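Local coordinates for glycoside Hydrolase (Bacteroides uniformis, PDB 5T99), which probably cleaves beta-galactosidic bonds in agarose-derived sugars, as a family 2 glycoside hydrolase whose pocket binds d-galacto-isofagomine, at residues 57-62 and 170-175; 106-111 and 353-358; 629-634 and 688-693. One frame throughout, in Å; residues are numbered along the deposited sequence.

Contact 1: 57-62 and 170-175; sequences LNLPHD and RNVWLR
Arg-170 meets Pro-60 through its backbone. The ring atom CB of Pro-60 lies 3.9 Å from Arg-170 N and just as near its carbonyl carbon. A cis peptide precedes Pro-60, and its CA is 5.1 Å from the CA of Arg-170. The side chain of Arg-170 starts off away from the loop, and its guanidinium is held by the backbone oxygens of Tyr-130, Asp-108 and Pro-351. At Asn-171 the side chain also begins that way, but its amide end returns to lie alongside CG and CD of the Pro-60 ring. The two side chains point the same way. Val-172 opens strand 172-177 and turns CG2 to Leu-59, whose CD1 sits 3.6 Å from it. With chi1 at -179°, CG1 is anti to the backbone N and CG2 is left beside that N, facing the leucine. Ile-105 and Phe-107 also pack on Val-172, and Trp-34 and Ile-168 on Leu-59. Asn-31 bonds to the backbone of both Leu-59 and Val-172. The contact thus joins the loop that follows edge strand 55-57 to a strand of the other sheet of the sugar-binding domain. Its chemistry is van der Waals packing, so shape, not polar pairing, sets the fit.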
loop_
_atom_site.group_PDB
_atom_site.type_symbol
_atom_site.label_atom_id
_atom_site.label_comp_id
_atom_site.label_asym_id
_atom_site.label_seq_id
_atom_site.Cartn_x
_atom_site.Cartn_y
_atom_site.Cartn_z
ATOM N N LEU A 57 10.965 -8.932 21.707
ATOM C CA LEU A 57 10.706 -8.826 20.276
ATOM C C LEU A 57 11.395 -7.616 19.655
ATOM O O LEU A 57 11.791 -6.677 20.360
ATOM C CB LEU A 57 9.193 -8.820 19.988
ATOM C CG LEU A 57 8.255 -7.677 20.429
ATOM C CD1 LEU A 57 8.644 -7.061 21.763
ATOM C CD2 LEU A 57 8.136 -6.568 19.399
ATOM N N ASN A 58 11.557 -7.674 18.331
ATOM C CA ASN A 58 11.999 -6.532 17.522
ATOM C C ASN A 58 10.803 -5.906 16.790
ATOM O O ASN A 58 9.902 -6.605 16.338
ATOM C CB ASN A 58 13.056 -6.954 16.498
ATOM C CG ASN A 58 14.305 -7.538 17.138
ATOM O OD1 ASN A 58 14.602 -7.314 18.321
ATOM N ND2 ASN A 58 15.056 -8.292 16.346
ATOM N N LEU A 59 10.826 -4.578 16.681
ATOM C CA LEU A 59 9.821 -3.821 15.939
ATOM C C LEU A 59 10.214 -3.886 14.458
ATOM O O LEU A 59 11.368 -4.198 14.164
ATOM C CB LEU A 59 9.791 -2.365 16.431
ATOM C CG LEU A 59 9.621 -2.153 17.937
ATOM C CD1 LEU A 59 9.653 -0.674 18.265
ATOM C CD2 LEU A 59 8.330 -2.789 18.428
ATOM N N PRO A 60 9.301 -3.608 13.523
ATOM C CA PRO A 60 7.892 -3.253 13.784
ATOM C C PRO A 60 7.038 -4.442 14.218
ATOM O O PRO A 60 7.391 -5.586 13.944
ATOM C CB PRO A 60 7.416 -2.718 12.432
ATOM C CG PRO A 60 8.273 -3.413 11.424
ATOM C CD PRO A 60 9.553 -3.840 12.091
ATOM N N HIS A 61 5.920 -4.148 14.876
ATOM C CA HIS A 61 5.093 -5.165 15.547
ATOM C C HIS A 61 3.600 -4.793 15.544
ATOM O O HIS A 61 3.214 -3.700 15.988
ATOM C CB HIS A 61 5.598 -5.335 16.993
ATOM C CG HIS A 61 4.766 -6.248 17.845
ATOM N ND1 HIS A 61 4.579 -7.583 17.553
ATOM C CD2 HIS A 61 4.112 -6.025 19.008
ATOM C CE1 HIS A 61 3.827 -8.134 18.488
ATOM N NE2 HIS A 61 3.525 -7.207 19.380
ATOM N N ASP A 62 2.786 -5.713 15.037
ATOM C CA ASP A 62 1.327 -5.654 15.121
ATOM C C ASP A 62 0.910 -6.769 16.075
ATOM O O ASP A 62 0.984 -7.943 15.706
ATOM C CB ASP A 62 0.752 -5.894 13.718
ATOM C CG ASP A 62 -0.778 -5.823 13.649
ATOM O OD1 ASP A 62 -1.444 -5.364 14.620
ATOM O OD2 ASP A 62 -1.298 -6.225 12.573
ATOM N N ARG A 170 5.203 0.439 12.656
ATOM C CA ARG A 170 6.149 1.002 11.680
ATOM C C ARG A 170 7.500 1.198 12.340
ATOM O O ARG A 170 7.615 1.126 13.568
ATOM C CB ARG A 170 5.646 2.338 11.125
ATOM C CG ARG A 170 4.378 2.241 10.282
ATOM C CD ARG A 170 4.104 3.555 9.577
ATOM N NE ARG A 170 2.882 3.506 8.768
ATOM C CZ ARG A 170 2.135 4.563 8.442
ATOM N NH1 ARG A 170 2.445 5.792 8.871
ATOM N NH2 ARG A 170 1.035 4.388 7.709
ATOM N N ASN A 171 8.516 1.465 11.522
ATOM C CA ASN A 171 9.890 1.520 12.013
ATOM C C ASN A 171 10.102 2.659 13.010
ATOM O O ASN A 171 9.345 3.640 13.043
ATOM C CB ASN A 171 10.883 1.660 10.859
ATOM C CG ASN A 171 10.855 0.486 9.898
ATOM O OD1 ASN A 171 10.681 0.672 8.690
ATOM N ND2 ASN A 171 11.028 -0.718 10.413
ATOM N N VAL A 172 11.141 2.493 13.823
ATOM C CA VAL A 172 11.548 3.469 14.824
ATOM C C VAL A 172 13.001 3.818 14.536
ATOM O O VAL A 172 13.779 2.939 14.164
ATOM C CB VAL A 172 11.375 2.899 16.250
ATOM C CG1 VAL A 172 11.768 3.928 17.301
ATOM C CG2 VAL A 172 9.928 2.464 16.472
ATOM N N TRP A 173 13.365 5.086 14.706
ATOM C CA TRP A 173 14.686 5.584 14.303
ATOM C C TRP A 173 15.384 6.353 15.427
ATOM O O TRP A 173 14.759 7.152 16.114
ATOM C CB TRP A 173 14.559 6.475 13.064
ATOM C CG TRP A 173 13.905 5.767 11.939
ATOM C CD1 TRP A 173 12.583 5.793 11.623
ATOM C CD2 TRP A 173 14.523 4.872 11.009
ATOM N NE1 TRP A 173 12.340 4.989 10.546
ATOM C CE2 TRP A 173 13.513 4.407 10.146
ATOM C CE3 TRP A 173 15.835 4.417 10.823
ATOM C CZ2 TRP A 173 13.768 3.517 9.098
ATOM C CZ3 TRP A 173 16.095 3.521 9.783
ATOM C CH2 TRP A 173 15.062 3.090 8.927
ATOM N N LEU A 174 16.673 6.084 15.606
ATOM C CA LEU A 174 17.529 6.859 16.488
ATOM C C LEU A 174 18.303 7.870 15.648
ATOM O O LEU A 174 18.922 7.499 14.658
ATOM C CB LEU A 174 18.503 5.928 17.223
ATOM C CG LEU A 174 19.631 6.569 18.043
ATOM C CD1 LEU A 174 19.067 7.235 19.286
ATOM C CD2 LEU A 174 20.680 5.514 18.386
ATOM N N ARG A 175 18.273 9.135 16.057
ATOM C CA ARG A 175 18.955 10.220 15.347
ATOM C C ARG A 175 19.880 10.923 16.324
ATOM O O ARG A 175 19.423 11.510 17.313
ATOM C CB ARG A 175 17.936 11.197 14.753
ATOM C CG ARG A 175 17.227 10.635 13.525
ATOM C CD ARG A 175 15.846 11.232 13.291
ATOM N NE ARG A 175 15.034 10.386 12.410
ATOM C CZ ARG A 175 13.713 10.502 12.223
ATOM N NH1 ARG A 175 12.997 11.458 12.841
ATOM N NH2 ARG A 175 13.095 9.650 11.398
#

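Contact 2: 106-111 and 353-358; sequences GFDGAM and SPEFLD
Asp-108 faces Pro-354 and Glu-355 in a small, water-bridged contact at the surface between two domains. It joins the loop just after strand 102-107, in the sugar-binding domain, to the first turn of helix 354-363 in the TIM barrel. The two segments bury 90 Å² in all. Direct packing is light: OD2 of Asp-108 comes within 4.1 Å of the ring atom CG of Pro-354. The carboxylates of Asp-108 and Glu-355 do not bond to each other, with OD2 and OE2 4.3 Å apart. Two waters lie between them instead. Water 2 donates to Asp-108 OD2 and to Glu-355 OE2, at 2.7 Å each. Water 1 is near both that OD2 and Glu-355 OE1, but has too few protons for all its acceptors and may not serve both. Glu-355 reaches them by a bend at chi2 (75°), which brings its carboxylate nearer the aspartate. OD2 also accepts from Trp-173 NE1, with water 1 a possible third donor. These waters would be expected to soften the repulsion between the like charges. Ser-353 is the N-cap of the helix: its OG accepts from Phe-356 N at 3.1 Å and 155°. Glu-355 rests on Val-327 of helix 327-339 and Pro-354 on Arg-402 of helix 388-403. Within the sugar-binding domain, Phe-107 stacks on Phe-133, and Gly-106 bonds through its backbone to Trp-173 of neighbouring strand 172-177.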
loop_
_atom_site.group_PDB
_atom_site.type_symbol
_atom_site.label_atom_id
_atom_site.label_comp_id
_atom_site.label_asym_id
_atom_site.label_seq_id
_atom_site.Cartn_x
_atom_site.Cartn_y
_atom_site.Cartn_z
ATOM N N GLY A 106 12.541 8.812 16.392
ATOM C CA GLY A 106 11.488 9.005 15.425
ATOM C C GLY A 106 10.663 7.737 15.352
ATOM O O GLY A 106 11.214 6.644 15.180
ATOM N N PHE A 107 9.347 7.892 15.497
ATOM C CA PHE A 107 8.389 6.818 15.290
ATOM C C PHE A 107 7.619 7.105 13.997
ATOM O O PHE A 107 6.885 8.093 13.923
ATOM C CB PHE A 107 7.408 6.748 16.482
ATOM C CG PHE A 107 8.064 6.450 17.809
ATOM C CD1 PHE A 107 8.110 5.154 18.303
ATOM C CD2 PHE A 107 8.612 7.461 18.572
ATOM C CE1 PHE A 107 8.707 4.874 19.531
ATOM C CE2 PHE A 107 9.207 7.191 19.795
ATOM C CZ PHE A 107 9.248 5.893 20.279
ATOM N N ASP A 108 7.788 6.256 12.985
ATOM C CA ASP A 108 6.983 6.355 11.754
ATOM C C ASP A 108 5.487 6.061 11.954
ATOM O O ASP A 108 4.642 6.481 11.144
ATOM C CB ASP A 108 7.518 5.402 10.679
ATOM C CG ASP A 108 8.898 5.782 10.179
ATOM O OD1 ASP A 108 9.325 6.952 10.361
ATOM O OD2 ASP A 108 9.556 4.885 9.601
ATOM N N GLY A 109 5.156 5.306 12.999
ATOM C CA GLY A 109 3.772 4.945 13.240
ATOM C C GLY A 109 3.621 4.102 14.483
ATOM O O GLY A 109 4.400 3.165 14.715
ATOM N N ALA A 110 2.624 4.458 15.282
ATOM C CA ALA A 110 2.250 3.700 16.453
ATOM C C ALA A 110 0.730 3.766 16.599
ATOM O O ALA A 110 0.163 4.839 16.778
ATOM C CB ALA A 110 2.947 4.262 17.672
ATOM N N MET A 111 0.090 2.599 16.525
ATOM C CA MET A 111 -1.358 2.469 16.408
ATOM C C MET A 111 -1.965 1.963 17.719
ATOM O O MET A 111 -1.681 0.830 18.119
ATOM C CB MET A 111 -1.663 1.479 15.280
ATOM C CG MET A 111 -3.122 1.404 14.867
ATOM S SD MET A 111 -3.714 2.895 14.040
ATOM C CE MET A 111 -2.872 2.742 12.453
ATOM N N SER A 353 2.961 3.845 4.938
ATOM C CA SER A 353 4.306 3.866 5.496
ATOM C C SER A 353 5.229 4.566 4.497
ATOM O O SER A 353 4.923 4.592 3.298
ATOM C CB SER A 353 4.788 2.448 5.723
ATOM O OG SER A 353 4.887 1.796 4.486
ATOM N N PRO A 354 6.344 5.146 4.970
ATOM C CA PRO A 354 7.327 5.672 4.014
ATOM C C PRO A 354 7.830 4.605 3.032
ATOM O O PRO A 354 7.987 4.884 1.841
ATOM C CB PRO A 354 8.469 6.161 4.909
ATOM C CG PRO A 354 7.827 6.436 6.234
ATOM C CD PRO A 354 6.739 5.413 6.365
ATOM N N GLU A 355 8.029 3.387 3.534
ATOM C CA GLU A 355 8.558 2.279 2.728
ATOM C C GLU A 355 7.644 1.982 1.548
ATOM O O GLU A 355 8.114 1.764 0.418
ATOM C CB GLU A 355 8.763 1.010 3.581
ATOM C CG GLU A 355 9.965 1.065 4.537
ATOM C CD GLU A 355 9.737 1.931 5.767
ATOM O OE1 GLU A 355 8.555 2.181 6.129
ATOM O OE2 GLU A 355 10.749 2.375 6.368
ATOM N N PHE A 356 6.339 2.006 1.803
ATOM C CA PHE A 356 5.366 1.783 0.740
ATOM C C PHE A 356 5.557 2.802 -0.388
ATOM O O PHE A 356 5.556 2.439 -1.557
ATOM C CB PHE A 356 3.940 1.838 1.301
ATOM C CG PHE A 356 2.874 1.640 0.261
ATOM C CD1 PHE A 356 2.486 0.368 -0.107
ATOM C CD2 PHE A 356 2.272 2.731 -0.357
ATOM C CE1 PHE A 356 1.521 0.167 -1.084
ATOM C CE2 PHE A 356 1.290 2.547 -1.327
ATOM C CZ PHE A 356 0.927 1.256 -1.699
ATOM N N LEU A 357 5.735 4.075 -0.018
ATOM C CA LEU A 357 5.938 5.161 -0.993
ATOM C C LEU A 357 7.289 5.083 -1.688
ATOM O O LEU A 357 7.381 5.417 -2.873
ATOM C CB LEU A 357 5.745 6.542 -0.351
ATOM C CG LEU A 357 4.310 6.792 0.132
ATOM C CD1 LEU A 357 4.226 8.081 0.914
ATOM C CD2 LEU A 357 3.310 6.817 -1.015
ATOM N N ASP A 358 8.324 4.628 -0.974
ATOM C CA ASP A 358 9.615 4.366 -1.613
ATOM C C ASP A 358 9.460 3.336 -2.723
ATOM O O ASP A 358 10.061 3.484 -3.779
ATOM C CB ASP A 358 10.685 3.911 -0.612
ATOM C CG ASP A 358 11.137 5.025 0.313
ATOM O OD1 ASP A 358 11.050 6.215 -0.073
ATOM O OD2 ASP A 358 11.585 4.708 1.436
HETATM O O HOH W 1 8.260 2.675 8.789
HETATM O O HOH W 2 10.929 4.922 7.258
#

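Contact 3: 629-634 and 688-693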
loop_
_atom_site.group_PDB
_atom_site.type_symbol
_atom_site.label_atom_id
_atom_site.label_comp_id
_atom_site.label_asym_id
_atom_site.label_seq_id
_atom_site.Cartn_x
_atom_site.Cartn_y
_atom_site.Cartn_z
ATOM N N VAL A 629 -19.798 -20.154 -19.462
ATOM C CA VAL A 629 -18.340 -20.066 -19.549
ATOM C C VAL A 629 -17.987 -18.684 -20.063
ATOM O O VAL A 629 -18.431 -18.283 -21.136
ATOM C CB VAL A 629 -17.735 -21.179 -20.444
ATOM C CG1 VAL A 629 -16.271 -20.904 -20.782
ATOM C CG2 VAL A 629 -17.856 -22.524 -19.742
ATOM N N TYR A 630 -17.193 -17.970 -19.270
ATOM C CA TYR A 630 -16.765 -16.605 -19.556
ATOM C C TYR A 630 -15.278 -16.616 -19.909
ATOM O O TYR A 630 -14.490 -17.368 -19.319
ATOM C CB TYR A 630 -17.029 -15.725 -18.335
ATOM C CG TYR A 630 -18.486 -15.317 -18.095
ATOM C CD1 TYR A 630 -18.813 -14.489 -17.020
ATOM C CD2 TYR A 630 -19.532 -15.719 -18.945
ATOM C CE1 TYR A 630 -20.127 -14.096 -16.778
ATOM C CE2 TYR A 630 -20.837 -15.315 -18.718
ATOM C CZ TYR A 630 -21.131 -14.508 -17.631
ATOM O OH TYR A 630 -22.425 -14.122 -17.400
ATOM N N VAL A 631 -14.913 -15.822 -20.910
ATOM C CA VAL A 631 -13.514 -15.645 -21.283
ATOM C C VAL A 631 -13.200 -14.158 -21.292
ATOM O O VAL A 631 -13.946 -13.366 -21.879
ATOM C CB VAL A 631 -13.191 -16.272 -22.658
ATOM C CG1 VAL A 631 -11.819 -15.825 -23.174
ATOM C CG2 VAL A 631 -13.254 -17.792 -22.570
ATOM N N TYR A 632 -12.094 -13.804 -20.630
ATOM C CA TYR A 632 -11.568 -12.437 -20.631
ATOM C C TYR A 632 -10.270 -12.403 -21.443
ATOM O O TYR A 632 -9.341 -13.154 -21.164
ATOM C CB TYR A 632 -11.331 -11.943 -19.194
ATOM C CG TYR A 632 -12.516 -12.101 -18.240
ATOM C CD1 TYR A 632 -13.834 -11.946 -18.680
ATOM C CD2 TYR A 632 -12.311 -12.379 -16.885
ATOM C CE1 TYR A 632 -14.902 -12.089 -17.810
ATOM C CE2 TYR A 632 -13.380 -12.517 -16.006
ATOM C CZ TYR A 632 -14.670 -12.372 -16.477
ATOM O OH TYR A 632 -15.730 -12.507 -15.618
ATOM N N THR A 633 -10.224 -11.556 -22.458
ATOM C CA THR A 633 -9.058 -11.435 -23.316
ATOM C C THR A 633 -8.935 -9.998 -23.803
ATOM O O THR A 633 -9.930 -9.280 -23.872
ATOM C CB THR A 633 -9.146 -12.375 -24.545
ATOM O OG1 THR A 633 -7.938 -12.292 -25.324
ATOM C CG2 THR A 633 -10.308 -12.002 -25.448
ATOM N N ASN A 634 -7.708 -9.605 -24.145
ATOM C CA ASN A 634 -7.445 -8.338 -24.839
ATOM C C ASN A 634 -7.294 -8.530 -26.351
ATOM O O ASN A 634 -7.012 -7.574 -27.067
ATOM C CB ASN A 634 -6.232 -7.602 -24.250
ATOM C CG ASN A 634 -4.998 -8.482 -24.113
ATOM O OD1 ASN A 634 -5.002 -9.658 -24.500
ATOM N ND2 ASN A 634 -3.931 -7.916 -23.546
ATOM N N LEU A 688 -11.386 -28.359 -21.483
ATOM C CA LEU A 688 -11.974 -27.195 -22.109
ATOM C C LEU A 688 -10.850 -26.203 -22.451
ATOM O O LEU A 688 -10.168 -25.691 -21.552
ATOM C CB LEU A 688 -12.976 -26.574 -21.128
ATOM C CG LEU A 688 -13.860 -25.422 -21.591
ATOM C CD1 LEU A 688 -14.711 -25.843 -22.773
ATOM C CD2 LEU A 688 -14.732 -24.953 -20.437
ATOM N N THR A 689 -10.649 -25.944 -23.742
ATOM C CA THR A 689 -9.538 -25.121 -24.202
ATOM C C THR A 689 -10.037 -23.854 -24.907
ATOM O O THR A 689 -10.940 -23.912 -25.732
ATOM C CB THR A 689 -8.616 -25.932 -25.136
ATOM O OG1 THR A 689 -8.071 -27.043 -24.415
ATOM C CG2 THR A 689 -7.474 -25.077 -25.666
ATOM N N VAL A 690 -9.434 -22.714 -24.567
ATOM C CA VAL A 690 -9.770 -21.429 -25.187
ATOM C C VAL A 690 -8.571 -20.934 -25.980
ATOM O O VAL A 690 -7.442 -20.989 -25.499
ATOM C CB VAL A 690 -10.237 -20.351 -24.170
ATOM C CG1 VAL A 690 -9.186 -20.034 -23.109
ATOM C CG2 VAL A 690 -10.640 -19.085 -24.910
ATOM N N LYS A 691 -8.839 -20.460 -27.192
ATOM C CA LYS A 691 -7.818 -19.923 -28.064
ATOM C C LYS A 691 -8.183 -18.495 -28.421
ATOM O O LYS A 691 -9.284 -18.250 -28.902
ATOM C CB LYS A 691 -7.711 -20.773 -29.323
ATOM C CG LYS A 691 -7.137 -22.154 -29.061
ATOM C CD LYS A 691 -6.926 -22.940 -30.348
ATOM C CE LYS A 691 -6.584 -24.385 -30.033
ATOM N NZ LYS A 691 -6.402 -25.179 -31.265
ATOM N N ALA A 692 -7.248 -17.570 -28.187
ATOM C CA ALA A 692 -7.432 -16.154 -28.482
ATOM C C ALA A 692 -6.658 -15.791 -29.742
ATOM O O ALA A 692 -5.479 -16.145 -29.871
ATOM C CB ALA A 692 -6.960 -15.303 -27.312
ATOM N N TYR A 693 -7.323 -15.074 -30.652
ATOM C CA TYR A 693 -6.744 -14.674 -31.927
ATOM C C TYR A 693 -6.827 -13.163 -32.141
ATOM O O TYR A 693 -7.717 -12.498 -31.617
ATOM C CB TYR A 693 -7.482 -15.347 -33.089
ATOM C CG TYR A 693 -7.631 -16.850 -32.999
ATOM C CD1 TYR A 693 -6.644 -17.699 -33.493
ATOM C CD2 TYR A 693 -8.776 -17.427 -32.448
ATOM C CE1 TYR A 693 -6.780 -19.081 -33.426
ATOM C CE2 TYR A 693 -8.916 -18.807 -32.373
ATOM C CZ TYR A 693 -7.916 -19.629 -32.865
ATOM O OH TYR A 693 -8.050 -21.000 -32.798
#
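Val-631 carries the middle of the contact with Val-690. From CB, its side chain divides into two methyls, and both meet the same atom. Val-631 CG1 lies 3.9 Å from Val-690 CG2, and Val-631 CG2 lies 3.7 Å from that same methyl. The two valines run alongside each other and point opposite ways. In Val-690, chi1 of 60° sets CG2 anti to the backbone N, and this is the branch that reaches Val-631. On one flank, Val-629 and Leu-688 meet tip to tip, CG2 to CD2 at 4.0 Å. On the other, Thr-633 OG1 rests 3.7 Å from the methyl CB of Ala-692. That hydroxyl has polar partners elsewhere, Met-612 O and Cys-635 N, so a buried polar atom is satisfied while it packs on a methyl. The strand axes pass 9.1 Å apart at -33°, as in facing sheets of a beta sandwich. Strand 626-633 belongs to the sheet with 613-616 and 677-682. Strand 687-693 lies in the sheet with 637-642 and 699-706. Val-613 touches both Val-631 and Val-690. All six contacting residues are buried. Between these two segments the sheets meet by van der Waals packing, so the fit depends on the shapes of the buried side chains.

How the contacts relate
Contacts 1 and 2 are neighbours, their centres about 10 Å apart. Strands 172-177 and 102-107 lie side by side in one antiparallel sheet of the sugar-binding domain. The segments of contacts 1 and 2 alternate along the chain: 57-62, 106-111, 170-175, then 353-358. Contact 1 ties together parts of that domain, and contact 2 links it to the TIM barrel. Contact 3 comes later in the sequence, within the range of the DUF4982 domain. Its centre is about 48 Å from that of contact 1 and about 43 Å from that of contact 2, with no touch. It belongs to a separate beta sandwich, consistent with a modular enzyme built of beta domains around a barrel.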